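Local coordinates for protein putative oxygenase (Streptomyces coelicolor, PDB 2OG5) that catalyses the iron(II)- and 2-oxoglutarate-dependent 3-hydroxylation of L-asparagine, giving the (2S,3S)-3-hydroxyasparagine that is built into the calcium-dependent lipopeptide antibiotic, at residues A[47-50]-A[51-55]; A[79-82]-A[83-87]. One frame throughout, in Å; residues are numbered along the deposited sequence.

Interaction 1 is a pair of turns inside helix 42-58, and interaction 2 is the start of helix 81-92; their centres lie about 15 Å apart, and the two pack directly on each other. Leu-47 CD2 meets Pro-80 CD at 3.7 Å, and Ile-51 CD1 reaches Trp-79 N at 3.8 Å. Val-48 bridges further in, with CG1 on Trp-79 CZ2 and CG2 on Leu-83 CD1, both at 3.8 Å. One face of helix 42-58 thus rests on Trp-79 and Pro-80, which lead into helix 81-92, and on Leu-83 of that helix. Both contacts lie away from the metal site of His-179, Glu-181 and His-311, which holds sodium here in place of iron.

Interaction 1: residues A[47-50]-A[51-55]; sequences LVEE and IAWKL
Residues 47-50 and 51-55 are successive turns of one alpha-helix, 42-58, joined by four i to i+4 backbone bonds: Ile-51 N to Leu-47 O (2.9 Å), Ala-52 N to Val-48 O (2.8 Å), Trp-53 N to Glu-49 O (2.9 Å) and Lys-54 N to Glu-50 O (3.0 Å). All are nearly straight, with N-H...O angles above 160°. The helix belongs to the helical layer of this jelly-roll oxygenase and packs on helices 66-76 and 128-140, away from the metal site. On one flank the side chains of Leu-47 and Ile-51 cross at a slant, CD1 to CD1 at 3.7 Å. Ile-51 CG1 lies anti to its own carbonyl carbon (chi1 -66°), which turns CD1 back along the helix toward Leu-47. Beyond this pair, Ile-51 also packs on Ala-75 and Met-135. On another flank Glu-49 and Trp-53 run side by side in the same direction, the carboxylate and ring planes 44° apart. Glu-49 CG comes to the ring edge, in its plane, 3.6 Å from Trp-53 CD1. One water ties the two polar ends together, donating to Glu-49 OE2 at 2.9 Å and accepting a weak bond from Trp-53 NE1 at 3.4 Å.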
loop_
_atom_site.group_PDB
_atom_site.type_symbol
_atom_site.label_atom_id
_atom_site.label_comp_id
_atom_site.label_asym_id
_atom_site.label_seq_id
_atom_site.Cartn_x
_atom_site.Cartn_y
_atom_site.Cartn_z
ATOM N N LEU A 47 9.701 -18.567 -13.634
ATOM C CA LEU A 47 8.318 -18.887 -13.978
ATOM C C LEU A 47 7.432 -17.642 -13.892
ATOM O O LEU A 47 6.659 -17.361 -14.810
ATOM C CB LEU A 47 7.778 -19.992 -13.071
ATOM C CG LEU A 47 6.300 -20.364 -13.244
ATOM C CD1 LEU A 47 5.947 -20.634 -14.708
ATOM C CD2 LEU A 47 5.940 -21.570 -12.371
ATOM N N VAL A 48 7.562 -16.888 -12.801
ATOM C CA VAL A 48 6.776 -15.662 -12.640
ATOM C C VAL A 48 7.132 -14.654 -13.740
ATOM O O VAL A 48 6.249 -13.991 -14.285
ATOM C CB VAL A 48 6.954 -15.043 -11.231
ATOM C CG1 VAL A 48 6.239 -13.691 -11.132
ATOM C CG2 VAL A 48 6.427 -15.996 -10.158
ATOM N N GLU A 49 8.414 -14.571 -14.099
ATOM C CA GLU A 49 8.851 -13.707 -15.198
ATOM C C GLU A 49 8.162 -14.097 -16.509
ATOM O O GLU A 49 7.666 -13.239 -17.231
ATOM C CB GLU A 49 10.376 -13.766 -15.347
ATOM C CG GLU A 49 10.930 -12.872 -16.450
ATOM C CD GLU A 49 12.425 -13.007 -16.617
ATOM O OE1 GLU A 49 12.929 -14.154 -16.612
ATOM O OE2 GLU A 49 13.095 -11.964 -16.778
ATOM N N GLU A 50 8.130 -15.393 -16.805
ATOM C CA GLU A 50 7.460 -15.893 -18.009
ATOM C C GLU A 50 5.979 -15.534 -18.004
ATOM O O GLU A 50 5.439 -15.071 -19.000
ATOM C CB GLU A 50 7.615 -17.417 -18.119
ATOM C CG GLU A 50 7.003 -18.039 -19.379
ATOM C CD GLU A 50 7.122 -19.569 -19.425
ATOM O OE1 GLU A 50 7.424 -20.196 -18.381
ATOM O OE2 GLU A 50 6.900 -20.149 -20.516
ATOM N N ILE A 51 5.333 -15.764 -16.868
ATOM C CA ILE A 51 3.909 -15.490 -16.724
ATOM C C ILE A 51 3.619 -13.986 -16.870
ATOM O O ILE A 51 2.684 -13.597 -17.564
ATOM C CB ILE A 51 3.383 -15.989 -15.353
ATOM C CG1 ILE A 51 3.454 -17.518 -15.259
ATOM C CG2 ILE A 51 1.938 -15.554 -15.144
ATOM C CD1 ILE A 51 3.400 -18.044 -13.824
ATOM N N ALA A 52 4.430 -13.156 -16.216
ATOM C CA ALA A 52 4.254 -11.709 -16.261
ATOM C C ALA A 52 4.455 -11.158 -17.669
ATOM O O ALA A 52 3.679 -10.319 -18.124
ATOM C CB ALA A 52 5.199 -11.031 -15.284
ATOM N N TRP A 53 5.482 -11.638 -18.368
ATOM C CA TRP A 53 5.726 -11.181 -19.739
ATOM C C TRP A 53 4.602 -11.584 -20.687
ATOM O O TRP A 53 4.202 -10.799 -21.542
ATOM C CB TRP A 53 7.076 -11.683 -20.265
ATOM C CG TRP A 53 8.200 -10.779 -19.906
ATOM C CD1 TRP A 53 9.230 -11.046 -19.050
ATOM C CD2 TRP A 53 8.412 -9.443 -20.383
ATOM N NE1 TRP A 53 10.074 -9.961 -18.970
ATOM C CE2 TRP A 53 9.590 -8.962 -19.773
ATOM C CE3 TRP A 53 7.713 -8.603 -21.261
ATOM C CZ2 TRP A 53 10.093 -7.677 -20.017
ATOM C CZ3 TRP A 53 8.210 -7.325 -21.501
ATOM C CH2 TRP A 53 9.391 -6.875 -20.881
ATOM N N LYS A 54 4.102 -12.808 -20.539
ATOM C CA LYS A 54 2.987 -13.282 -21.357
ATOM C C LYS A 54 1.743 -12.419 -21.139
ATOM O O LYS A 54 1.071 -12.029 -22.090
ATOM C CB LYS A 54 2.688 -14.750 -21.050
ATOM C CG LYS A 54 1.613 -15.384 -21.926
ATOM C CD LYS A 54 1.483 -16.869 -21.624
ATOM C CE LYS A 54 0.222 -17.481 -22.242
ATOM N NZ LYS A 54 -0.333 -18.599 -21.402
ATOM N N LEU A 55 1.433 -12.123 -19.881
ATOM C CA LEU A 55 0.307 -11.244 -19.571
ATOM C C LEU A 55 0.513 -9.847 -20.158
ATOM O O LEU A 55 -0.367 -9.313 -20.833
ATOM C CB LEU A 55 0.121 -11.144 -18.056
ATOM C CG LEU A 55 -0.997 -10.242 -17.535
ATOM C CD1 LEU A 55 -2.365 -10.669 -18.029
ATOM C CD2 LEU A 55 -0.939 -10.257 -16.021
HETATM O O HOH W 1 12.323 -9.202 -16.586
#

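Interaction 2: residues A[79-82]-A[83-87]; sequences WPAT and LRRDL
Arg-84 folds back on the chain ahead of its own helix and grips the carbonyl of Trp-79 side-on, with two nitrogens on one oxygen. NE bonds to Trp-79 O at 2.8 Å from above the carbonyl plane, while NH2, at 3.1 Å, approaches almost in line with the C=O bond. The oxygen itself sits at the guanidinium edge, close to its plane. A bend at chi3 (-81°) swings the guanidinium back to this carbonyl, and Ala-81 CA lies over one of its faces. Ala-81 CB similarly lies over a face of the Arg-85 guanidinium, 3.6 Å from NH1. On the apolar side, Leu-83 CD1 touches both Pro-80 CG and Trp-79 CE3, at 3.8 Å from each.

This is the N-terminus of helix 81-92, with Pro-80 at the N-cap position. The Pro-80 carbonyl opens the helical bonding by accepting from Arg-84 N at 3.2 Å and, weakly, from Leu-83 N. The next turn follows with Arg-85 N to Ala-81 O and Asp-86 N to Thr-82 O.

Farther out, Thr-82 OG1 hydrogen-bonds to Asp-44 of helix 42-58, a polar tie between the starts of two helices. The buried Trp-79 ring meets that of Trp-76 with planes about 40° apart, and also packs on Met-135 and Thr-136 of helix 128-140. Trp-76 in turn touches both Arg-84 and Leu-87.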
loop_
_atom_site.group_PDB
_atom_site.type_symbol
_atom_site.label_atom_id
_atom_site.label_comp_id
_atom_site.label_asym_id
_atom_site.label_seq_id
_atom_site.Cartn_x
_atom_site.Cartn_y
_atom_site.Cartn_z
ATOM N N TRP A 79 1.009 -19.139 -11.127
ATOM C CA TRP A 79 2.189 -18.958 -10.267
ATOM C C TRP A 79 2.548 -20.252 -9.536
ATOM O O TRP A 79 1.681 -21.093 -9.294
ATOM C CB TRP A 79 1.978 -17.872 -9.208
ATOM C CG TRP A 79 2.068 -16.456 -9.673
ATOM C CD1 TRP A 79 1.535 -15.930 -10.807
ATOM C CD2 TRP A 79 2.690 -15.365 -8.974
ATOM N NE1 TRP A 79 1.791 -14.571 -10.864
ATOM C CE2 TRP A 79 2.501 -14.205 -9.754
ATOM C CE3 TRP A 79 3.384 -15.259 -7.765
ATOM C CZ2 TRP A 79 2.983 -12.947 -9.362
ATOM C CZ3 TRP A 79 3.867 -14.010 -7.376
ATOM C CH2 TRP A 79 3.664 -12.873 -8.172
ATOM N N PRO A 80 3.829 -20.410 -9.164
ATOM C CA PRO A 80 4.196 -21.573 -8.361
ATOM C C PRO A 80 3.401 -21.688 -7.068
ATOM O O PRO A 80 3.129 -20.682 -6.408
ATOM C CB PRO A 80 5.676 -21.347 -8.031
ATOM C CG PRO A 80 6.043 -20.037 -8.551
ATOM C CD PRO A 80 4.979 -19.547 -9.477
ATOM N N ALA A 81 3.051 -22.916 -6.710
ATOM C CA ALA A 81 2.273 -23.173 -5.502
ATOM C C ALA A 81 2.947 -22.640 -4.248
ATOM O O ALA A 81 2.270 -22.222 -3.315
ATOM C CB ALA A 81 1.997 -24.672 -5.351
ATOM N N THR A 82 4.280 -22.678 -4.211
ATOM C CA THR A 82 5.031 -22.166 -3.063
ATOM C C THR A 82 4.643 -20.725 -2.738
ATOM O O THR A 82 4.359 -20.390 -1.588
ATOM C CB THR A 82 6.548 -22.208 -3.335
ATOM O OG1 THR A 82 6.805 -21.669 -4.635
ATOM C CG2 THR A 82 7.052 -23.628 -3.287
ATOM N N LEU A 83 4.621 -19.876 -3.760
ATOM C CA LEU A 83 4.329 -18.452 -3.581
ATOM C C LEU A 83 2.848 -18.226 -3.291
ATOM O O LEU A 83 2.497 -17.361 -2.498
ATOM C CB LEU A 83 4.750 -17.658 -4.821
ATOM C CG LEU A 83 6.259 -17.662 -5.117
ATOM C CD1 LEU A 83 6.563 -16.972 -6.445
ATOM C CD2 LEU A 83 7.022 -16.994 -3.979
ATOM N N ARG A 84 1.984 -18.995 -3.945
ATOM C CA ARG A 84 0.544 -18.894 -3.671
ATOM C C ARG A 84 0.252 -19.286 -2.221
ATOM O O ARG A 84 -0.561 -18.648 -1.547
ATOM C CB ARG A 84 -0.277 -19.711 -4.669
ATOM C CG ARG A 84 -0.310 -19.061 -6.055
ATOM C CD ARG A 84 -1.239 -19.739 -7.050
ATOM N NE ARG A 84 -0.608 -20.911 -7.653
ATOM C CZ ARG A 84 -0.847 -22.180 -7.330
ATOM N NH1 ARG A 84 -1.760 -22.520 -6.418
ATOM N NH2 ARG A 84 -0.159 -23.128 -7.958
ATOM N N ARG A 85 0.946 -20.303 -1.727
ATOM C CA ARG A 85 0.834 -20.698 -0.323
ATOM C C ARG A 85 1.369 -19.626 0.626
ATOM O O ARG A 85 0.773 -19.378 1.671
ATOM C CB ARG A 85 1.556 -22.024 -0.072
ATOM C CG ARG A 85 0.818 -23.200 -0.643
ATOM C CD ARG A 85 1.622 -24.472 -0.618
ATOM N NE ARG A 85 0.848 -25.577 -1.177
ATOM C CZ ARG A 85 1.324 -26.544 -1.950
ATOM N NH1 ARG A 85 2.604 -26.566 -2.319
ATOM N NH2 ARG A 85 0.503 -27.492 -2.378
ATOM N N ASP A 86 2.493 -18.998 0.277
ATOM C CA ASP A 86 3.051 -17.926 1.107
ATOM C C ASP A 86 2.069 -16.758 1.242
ATOM O O ASP A 86 1.852 -16.236 2.343
ATOM C CB ASP A 86 4.361 -17.394 0.524
ATOM C CG ASP A 86 5.492 -18.399 0.586
ATOM O OD1 ASP A 86 5.472 -19.320 1.433
ATOM O OD2 ASP A 86 6.416 -18.250 -0.243
ATOM N N LEU A 87 1.497 -16.336 0.118
ATOM C CA LEU A 87 0.547 -15.223 0.125
ATOM C C LEU A 87 -0.721 -15.599 0.894
ATOM O O LEU A 87 -1.241 -14.786 1.647
ATOM C CB LEU A 87 0.196 -14.772 -1.297
ATOM C CG LEU A 87 1.078 -13.684 -1.910
ATOM C CD1 LEU A 87 0.881 -12.360 -1.178
ATOM C CD2 LEU A 87 2.523 -14.113 -1.906
#